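Local coordinates for protein GCN5-related N-acetyltransferase (Sphaerobacter thermophilus, PDB 3TT2) that probably transfers an acyl group, as expected of a GCN5-related N-acetyltransferase, from a thioester donor such as acetyl-CoA, at residues R80-Q84 against R115-P120; A71-D76 against Y88-H92. One frame throughout, in Å; residues are numbered along the deposited sequence.

Contact 1: residues R80-Q84 against R115-P120; sequences RRYVQ and RMHLAP
Tyr82 lays one face of its ring over the side chain of Leu118, and this CH-pi contact is the main join between the hairpin turn 80-84 and the 3-10 turn 116-118. Leu118 CB stands 4.0 Å from the centroid of the Tyr82 ring, 22° off the ring normal and displaced toward the CD2-CE2 side, where it comes within 3.7 Å of Tyr82 CD2. The leucine then runs along the ring: its CD1 branch reaches the far end, 3.8 Å from Tyr82 CZ, so that one side chain spans the phenol from base to hydroxyl end. With CG opposite the carbonyl carbon (chi1 -56°), the ring swings out of the turn toward 115-120. Arg115 CB meets the other long side of the ring obliquely, at 4.1 Å from Tyr82 CD1, but the arginine's extended chain leads away: NH1 bonds to the backbone oxygen of Trp111, and the guanidinium makes a cation-pi contact with the Trp111 indole. Ala119 fills in beneath the tyrosine. Its methyl CB packs 4.1 Å from Tyr82 CB and 4.0 Å from Val83 CG1, while Pro120 CD extends the apolar patch beyond Val83. The join is thus one of van der Waals packing, 267 Å² in all. Arg81 and Tyr82 both have left-handed backbone conformations, closing the turn, and Val83 with Gln84 forms a classic beta bulge opposite Arg80; Asn79 OD1 bonds to Tyr82 N. The contact lies at one end of the N-terminal GNAT domain, where the tight turn between strands 71-80 and 84-91 packs on the link from helix 100-115 to strand 125-132, and Val83 is also backbone-bonded to Thr126 of that strand.

Contact 2: residues A71-D76 against Y88-H92; sequences AAAYAD and YGYVH
Strands 71-76 and 88-91 run antiparallel, 176° between their directions and 4.7 Å between their axes, with Tyr74-Tyr90 and Asp76-Tyr88 as hydrogen-bonded pairs and Ala73-Val91 and Ala75-Gly89 as non-hydrogen-bonded ones. Tyr88 N gives a nearly linear bond to Asp76 O (2.9 Å), and His92 N extends the pairing to Ala72 O; Tyr90 N to Tyr74 O is weak. Tyr74, Asp76, Tyr88 and Tyr90 share one face. There the rings of Tyr74 and Tyr90 lie side by side and point the same way, Tyr90 CD2 coming to the edge of the Tyr74 ring, in its plane, 4.0 Å from Tyr74 CD1. Asp76 holds its carboxylate between backbone N and carbonyl carbon (chi1 65°), which lets it serve two neighbours. Its OD2 accepts the Tyr74 hydroxyl proton (OH to OD2 3.1 Å) on the anti side, out of the carboxylate plane, while OD1 lies against the CB and CD2 of Tyr88, 3.3 Å from CB, with the carboxylate steeply turned to that ring. A leucine in place of Asp76 would probably leave the Tyr74 hydroxyl without its acceptor and the phenol held less firmly, although Trp52 NE1 also bonds to that oxygen. The opposite face carries small side chains and one valine: Ala73 CB sits 4.3 Å from Val91 CB, and Gly89 lies beside the Ala75 methyl. This asymmetry fits the surroundings. Helix 23-36 covers the tyrosine face, with Leu29 on Tyr74 and Ile30 and Cys33 on Tyr90, whereas helix 100-115 packs on the alanines through Leu104 and Trp107. On the outer side strand 61-65 bonds to 71-76, where Ala72 and Ala73 make a classic bulge opposite Val64.

In the fold
Both contacts belong to one beta hairpin, strands 71-80 and 84-91: contact 2 pairs its open end, contact 1 packs its closing turn, and their centres are 24 Å apart. Helix 100-115 joins them a second way, its first turns lying on the alanines of 71-76 and Arg115, at its C-terminal side, meeting the turn. Contact 2 is nearer the probable cofactor site. Strand 84-91 leads into an Arg-x-x-Gly-x-Gly sequence that includes Arg96, just before its first glycine and bonded to Val91 O; this loop probably binds the acetyl-CoA pyrophosphate, as in GNAT relatives. A buffer molecule (MES) lies about 3 Å from the Val91 side chain; at contact 1 a sulfate lies about 4 Å from that of Tyr82.

Contact 1: residues R80-Q84 against R115-P120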
ATOM      1  N   ARG A  80       0.163   2.913  12.922  1.00 62.07           N
ATOM      2  CA  ARG A  80       0.779   4.239  12.822  1.00 67.80           C
ATOM      3  C   ARG A  80       0.568   5.043  14.100  1.00 67.09           C
ATOM      4  O   ARG A  80      -0.544   5.486  14.371  1.00 64.89           O
ATOM      5  CB  ARG A  80       0.179   5.007  11.631  1.00 67.45           C
ATOM      6  CG  ARG A  80       0.622   6.467  11.522  1.00 81.48           C
ATOM      7  CD  ARG A  80      -0.095   7.221  10.391  1.00 92.86           C
ATOM      8  NE  ARG A  80       0.083   6.576   9.092  1.00106.28           N
ATOM      9  CZ  ARG A  80      -0.600   6.894   7.992  1.00115.40           C
ATOM     10  NH1 ARG A  80      -0.367   6.242   6.850  1.00117.76           N
ATOM     11  NH2 ARG A  80      -1.517   7.858   8.030  1.00114.72           N
ATOM     12  N   ARG A  81       1.633   5.192  14.892  1.00 75.41           N
ATOM     13  CA  ARG A  81       1.683   6.064  16.086  1.00 78.05           C
ATOM     14  C   ARG A  81       0.568   5.750  17.078  1.00 74.74           C
ATOM     15  O   ARG A  81       0.235   6.577  17.917  1.00 85.19           O
ATOM     16  CB  ARG A  81       1.556   7.549  15.707  1.00 87.44           C
ATOM     17  CG  ARG A  81       2.748   8.186  15.014  1.00 94.86           C
ATOM     18  CD  ARG A  81       2.287   8.821  13.712  1.00102.44           C
ATOM     19  NE  ARG A  81       2.883  10.134  13.464  1.00116.33           N
ATOM     20  CZ  ARG A  81       2.365  11.040  12.636  1.00121.53           C
ATOM     21  NH1 ARG A  81       1.236  10.778  11.990  1.00121.16           N
ATOM     22  NH2 ARG A  81       2.967  12.209  12.456  1.00124.65           N
ATOM     23  N   TYR A  82      -0.001   4.559  16.968  1.00 71.46           N
ATOM     24  CA  TYR A  82      -1.159   4.111  17.738  1.00 67.45           C
ATOM     25  C   TYR A  82      -2.378   5.019  17.583  1.00 71.29           C
ATOM     26  O   TYR A  82      -3.284   4.983  18.426  1.00 79.57           O
ATOM     27  CB  TYR A  82      -0.798   4.025  19.231  1.00 64.65           C
ATOM     28  CG  TYR A  82       0.386   3.129  19.514  1.00 66.50           C
ATOM     29  CD1 TYR A  82       0.240   1.756  19.540  1.00 57.82           C
ATOM     30  CD2 TYR A  82       1.644   3.657  19.757  1.00 70.04           C
ATOM     31  CE1 TYR A  82       1.301   0.932  19.801  1.00 62.66           C
ATOM     32  CE2 TYR A  82       2.726   2.831  20.022  1.00 70.53           C
ATOM     33  CZ  TYR A  82       2.547   1.464  20.043  1.00 71.49           C
ATOM     34  OH  TYR A  82       3.619   0.626  20.311  1.00 78.91           O
ATOM     35  N   VAL A  83      -2.418   5.866  16.558  1.00 63.07           N
ATOM     36  CA  VAL A  83      -3.664   6.577  16.262  1.00 63.98           C
ATOM     37  C   VAL A  83      -4.483   6.050  15.090  1.00 66.05           C
ATOM     38  O   VAL A  83      -5.657   6.409  14.917  1.00 70.37           O
ATOM     39  CB  VAL A  83      -3.398   8.082  16.032  1.00 68.39           C
ATOM     40  CG1 VAL A  83      -2.868   8.716  17.300  1.00 58.07           C
ATOM     41  CG2 VAL A  83      -2.454   8.287  14.835  1.00 56.63           C
ATOM     42  N   GLN A  84      -3.843   5.245  14.251  1.00 60.49           N
ATOM     43  CA  GLN A  84      -4.520   4.662  13.118  1.00 52.45           C
ATOM     44  C   GLN A  84      -4.063   3.255  12.884  1.00 58.41           C
ATOM     45  O   GLN A  84      -2.903   3.028  12.521  1.00 58.68           O
ATOM     46  CB  GLN A  84      -4.256   5.484  11.883  1.00 59.15           C
ATOM     47  CG  GLN A  84      -4.915   4.956  10.637  1.00 67.81           C
ATOM     48  CD  GLN A  84      -5.025   6.036   9.590  1.00 77.33           C
ATOM     49  OE1 GLN A  84      -4.266   6.056   8.621  1.00 79.03           O
ATOM     50  NE2 GLN A  84      -5.958   6.969   9.797  1.00 78.91           N
ATOM     51  N   ARG A 115      -3.703  -1.167  23.392  1.00 58.26           N
ATOM     52  CA  ARG A 115      -2.498  -0.341  23.260  1.00 81.99           C
ATOM     53  C   ARG A 115      -2.720   1.194  23.266  1.00 72.11           C
ATOM     54  O   ARG A 115      -1.783   1.985  23.137  1.00 74.23           O
ATOM     55  CB  ARG A 115      -1.692  -0.816  22.046  1.00 56.05           C
ATOM     56  CG  ARG A 115      -1.147  -2.231  22.246  1.00 56.80           C
ATOM     57  CD  ARG A 115      -0.554  -2.809  20.976  1.00 75.95           C
ATOM     58  NE  ARG A 115      -0.244  -4.235  21.106  1.00 72.32           N
ATOM     59  CZ  ARG A 115      -1.148  -5.211  21.121  1.00 65.28           C
ATOM     60  NH1 ARG A 115      -2.440  -4.939  21.036  1.00 71.42           N
ATOM     61  NH2 ARG A 115      -0.761  -6.467  21.233  1.00 64.87           N
HETATM   62  N   MSE A 116      -3.973   1.591  23.428  1.00 73.45           N
HETATM   63  CA  MSE A 116      -4.453   2.928  23.106  1.00 70.35           C
HETATM   64  C   MSE A 116      -3.834   4.030  23.956  1.00 69.51           C
HETATM   65  O   MSE A 116      -3.809   5.189  23.550  1.00 69.26           O
HETATM   66  CB  MSE A 116      -5.972   2.931  23.268  1.00 74.82           C
HETATM   67  CG  MSE A 116      -6.685   4.034  22.552  1.00 79.38           C
HETATM   68 SE   MSE A 116      -8.609   3.764  22.580  0.68 68.19          SE
HETATM   69  CE  MSE A 116      -8.940   3.436  24.472  1.00 65.85           C
ATOM     70  N   HIS A 117      -3.337   3.666  25.133  1.00 67.61           N
ATOM     71  CA  HIS A 117      -2.777   4.624  26.083  1.00 73.17           C
ATOM     72  C   HIS A 117      -1.455   5.229  25.614  1.00 72.69           C
ATOM     73  O   HIS A 117      -0.987   6.233  26.167  1.00 81.45           O
ATOM     74  CB  HIS A 117      -2.597   3.965  27.458  1.00 80.20           C
ATOM     75  CG  HIS A 117      -1.854   2.666  27.409  1.00 79.78           C
ATOM     76  ND1 HIS A 117      -2.312   1.573  26.708  1.00 75.71           N
ATOM     77  CD2 HIS A 117      -0.678   2.289  27.965  1.00 82.85           C
ATOM     78  CE1 HIS A 117      -1.451   0.578  26.829  1.00 76.60           C
ATOM     79  NE2 HIS A 117      -0.450   0.986  27.585  1.00 83.69           N
ATOM     80  N   LEU A 118      -0.864   4.619  24.591  1.00 65.03           N
ATOM     81  CA  LEU A 118       0.411   5.057  24.032  1.00 68.47           C
ATOM     82  C   LEU A 118       0.234   6.138  22.969  1.00 68.07           C
ATOM     83  O   LEU A 118       1.206   6.663  22.434  1.00 69.69           O
ATOM     84  CB  LEU A 118       1.143   3.857  23.443  1.00 64.83           C
ATOM     85  CG  LEU A 118       1.378   2.730  24.454  1.00 66.43           C
ATOM     86  CD1 LEU A 118       1.581   1.388  23.760  1.00 64.38           C
ATOM     87  CD2 LEU A 118       2.554   3.067  25.357  1.00 68.37           C
ATOM     88  N   ALA A 119      -1.019   6.434  22.651  1.00 65.38           N
ATOM     89  CA  ALA A 119      -1.368   7.567  21.812  1.00 65.26           C
ATOM     90  C   ALA A 119      -1.579   8.788  22.688  1.00 73.76           C
ATOM     91  O   ALA A 119      -2.001   8.653  23.847  1.00 83.89           O
ATOM     92  CB  ALA A 119      -2.638   7.254  21.049  1.00 68.78           C
ATOM     93  N   PRO A 120      -1.306   9.989  22.146  1.00 74.29           N
ATOM     94  CA  PRO A 120      -1.568  11.215  22.902  1.00 77.14           C
ATOM     95  C   PRO A 120      -3.016  11.152  23.317  1.00 81.83           C
ATOM     96  O   PRO A 120      -3.821  10.605  22.559  1.00 83.00           O
ATOM     97  CB  PRO A 120      -1.390  12.312  21.860  1.00 76.74           C
ATOM     98  CG  PRO A 120      -0.550  11.721  20.811  1.00 74.68           C
ATOM     99  CD  PRO A 120      -0.900  10.273  20.762  1.00 71.21           C
TER

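Contact 2: residues A71-D76 against Y88-H92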
ATOM      1  N   ALA A  71      -5.853 -23.415   7.823  1.00125.02           N
ATOM      2  CA  ALA A  71      -6.072 -22.054   8.268  1.00112.07           C
ATOM      3  C   ALA A  71      -7.437 -21.551   7.798  1.00105.60           C
ATOM      4  O   ALA A  71      -7.682 -21.348   6.605  1.00111.39           O
ATOM      5  CB  ALA A  71      -4.978 -21.166   7.715  1.00109.61           C
ATOM      6  N   ALA A  72      -8.295 -21.272   8.770  1.00 96.07           N
ATOM      7  CA  ALA A  72      -9.658 -20.834   8.511  1.00 93.83           C
ATOM      8  C   ALA A  72      -9.689 -19.352   8.199  1.00 92.62           C
ATOM      9  O   ALA A  72     -10.401 -18.906   7.307  1.00 96.05           O
ATOM     10  CB  ALA A  72     -10.549 -21.152   9.696  1.00 96.78           C
ATOM     11  N   ALA A  73      -8.917 -18.587   8.960  1.00 91.34           N
ATOM     12  CA  ALA A  73      -8.848 -17.144   8.775  1.00 91.16           C
ATOM     13  C   ALA A  73      -7.528 -16.593   9.300  1.00 89.56           C
ATOM     14  O   ALA A  73      -6.863 -17.220  10.127  1.00 92.38           O
ATOM     15  CB  ALA A  73     -10.035 -16.458   9.457  1.00 84.83           C
ATOM     16  N   TYR A  74      -7.141 -15.431   8.788  1.00 84.84           N
ATOM     17  CA  TYR A  74      -5.912 -14.786   9.214  1.00 81.66           C
ATOM     18  C   TYR A  74      -5.992 -13.281   9.060  1.00 79.40           C
ATOM     19  O   TYR A  74      -6.565 -12.786   8.090  1.00 85.62           O
ATOM     20  CB  TYR A  74      -4.736 -15.332   8.415  1.00 83.30           C
ATOM     21  CG  TYR A  74      -3.492 -14.473   8.420  1.00 81.19           C
ATOM     22  CD1 TYR A  74      -3.278 -13.527   7.431  1.00 77.68           C
ATOM     23  CD2 TYR A  74      -2.511 -14.633   9.398  1.00 82.36           C
ATOM     24  CE1 TYR A  74      -2.128 -12.751   7.421  1.00 80.07           C
ATOM     25  CE2 TYR A  74      -1.352 -13.863   9.395  1.00 80.28           C
ATOM     26  CZ  TYR A  74      -1.164 -12.921   8.404  1.00 79.31           C
ATOM     27  OH  TYR A  74      -0.015 -12.149   8.383  1.00 74.22           O
ATOM     28  N   ALA A  75      -5.378 -12.565   9.998  1.00 71.64           N
ATOM     29  CA  ALA A  75      -5.214 -11.119   9.879  1.00 68.86           C
ATOM     30  C   ALA A  75      -3.884 -10.618  10.453  1.00 67.40           C
ATOM     31  O   ALA A  75      -3.332 -11.200  11.391  1.00 69.98           O
ATOM     32  CB  ALA A  75      -6.380 -10.402  10.518  1.00 66.04           C
ATOM     33  N   ASP A  76      -3.362  -9.551   9.859  1.00 64.05           N
ATOM     34  CA  ASP A  76      -2.203  -8.839  10.406  1.00 69.02           C
ATOM     35  C   ASP A  76      -2.479  -7.323  10.456  1.00 62.28           C
ATOM     36  O   ASP A  76      -3.382  -6.851   9.778  1.00 63.25           O
ATOM     37  CB  ASP A  76      -0.915  -9.174   9.632  1.00 77.78           C
ATOM     38  CG  ASP A  76      -0.932  -8.690   8.165  1.00 88.42           C
ATOM     39  OD1 ASP A  76      -1.714  -7.783   7.800  1.00 91.54           O
ATOM     40  OD2 ASP A  76      -0.121  -9.218   7.366  1.00 91.38           O
ATOM     41  N   TYR A  88      -5.474  -6.133   7.964  1.00 63.23           N
ATOM     42  CA  TYR A  88      -5.671  -6.923   6.746  1.00 69.62           C
ATOM     43  C   TYR A  88      -6.165  -8.310   7.080  1.00 73.16           C
ATOM     44  O   TYR A  88      -5.389  -9.148   7.544  1.00 78.70           O
ATOM     45  CB  TYR A  88      -4.354  -6.972   5.957  1.00 73.04           C
ATOM     46  CG  TYR A  88      -3.812  -5.582   5.682  1.00 75.59           C
ATOM     47  CD1 TYR A  88      -4.156  -4.902   4.523  1.00 73.64           C
ATOM     48  CD2 TYR A  88      -2.999  -4.931   6.610  1.00 77.90           C
ATOM     49  CE1 TYR A  88      -3.686  -3.631   4.280  1.00 73.32           C
ATOM     50  CE2 TYR A  88      -2.524  -3.649   6.377  1.00 74.26           C
ATOM     51  CZ  TYR A  88      -2.873  -3.009   5.212  1.00 74.03           C
ATOM     52  OH  TYR A  88      -2.410  -1.741   4.965  1.00 74.71           O
ATOM     53  N   GLY A  89      -7.454  -8.556   6.850  1.00 74.38           N
ATOM     54  CA  GLY A  89      -8.040  -9.843   7.191  1.00 70.96           C
ATOM     55  C   GLY A  89      -8.338 -10.707   5.989  1.00 72.73           C
ATOM     56  O   GLY A  89      -8.381 -10.206   4.857  1.00 72.17           O
ATOM     57  N   TYR A  90      -8.564 -12.001   6.232  1.00 76.06           N
ATOM     58  CA  TYR A  90      -9.030 -12.944   5.206  1.00 77.30           C
ATOM     59  C   TYR A  90      -9.806 -14.033   5.895  1.00 84.95           C
ATOM     60  O   TYR A  90      -9.385 -14.509   6.944  1.00 86.18           O
ATOM     61  CB  TYR A  90      -7.855 -13.590   4.469  1.00 76.03           C
ATOM     62  CG  TYR A  90      -6.863 -12.587   3.947  1.00 79.72           C
ATOM     63  CD1 TYR A  90      -6.911 -12.153   2.633  1.00 81.39           C
ATOM     64  CD2 TYR A  90      -5.881 -12.052   4.781  1.00 78.23           C
ATOM     65  CE1 TYR A  90      -6.006 -11.222   2.165  1.00 80.53           C
ATOM     66  CE2 TYR A  90      -4.992 -11.123   4.324  1.00 72.87           C
ATOM     67  CZ  TYR A  90      -5.054 -10.715   3.021  1.00 78.49           C
ATOM     68  OH  TYR A  90      -4.149  -9.785   2.595  1.00 84.18           O
ATOM     69  N   VAL A  91     -10.901 -14.472   5.292  1.00 89.87           N
ATOM     70  CA  VAL A  91     -11.610 -15.646   5.796  1.00 91.61           C
ATOM     71  C   VAL A  91     -11.885 -16.576   4.637  1.00 94.57           C
ATOM     72  O   VAL A  91     -12.436 -16.169   3.616  1.00101.94           O
ATOM     73  CB  VAL A  91     -12.926 -15.301   6.542  1.00123.22           C
ATOM     74  CG1 VAL A  91     -13.795 -14.432   5.700  1.00125.62           C
ATOM     75  CG2 VAL A  91     -13.692 -16.567   6.908  1.00128.35           C
ATOM     76  N   HIS A  92     -11.472 -17.824   4.795  1.00 90.35           N
ATOM     77  CA  HIS A  92     -11.615 -18.804   3.741  1.00 94.73           C
ATOM     78  C   HIS A  92     -13.066 -18.893   3.282  1.00100.23           C
ATOM     79  O   HIS A  92     -13.979 -18.945   4.111  1.00 94.34           O
ATOM     80  CB  HIS A  92     -11.119 -20.154   4.226  1.00 99.56           C
ATOM     81  CG  HIS A  92     -10.712 -21.062   3.120  1.00104.71           C
ATOM     82  ND1 HIS A  92     -11.629 -21.698   2.312  1.00108.77           N
ATOM     83  CD2 HIS A  92      -9.490 -21.426   2.670  1.00108.62           C
ATOM     84  CE1 HIS A  92     -10.987 -22.425   1.417  1.00117.27           C
ATOM     85  NE2 HIS A  92      -9.689 -22.278   1.613  1.00117.59           N
TER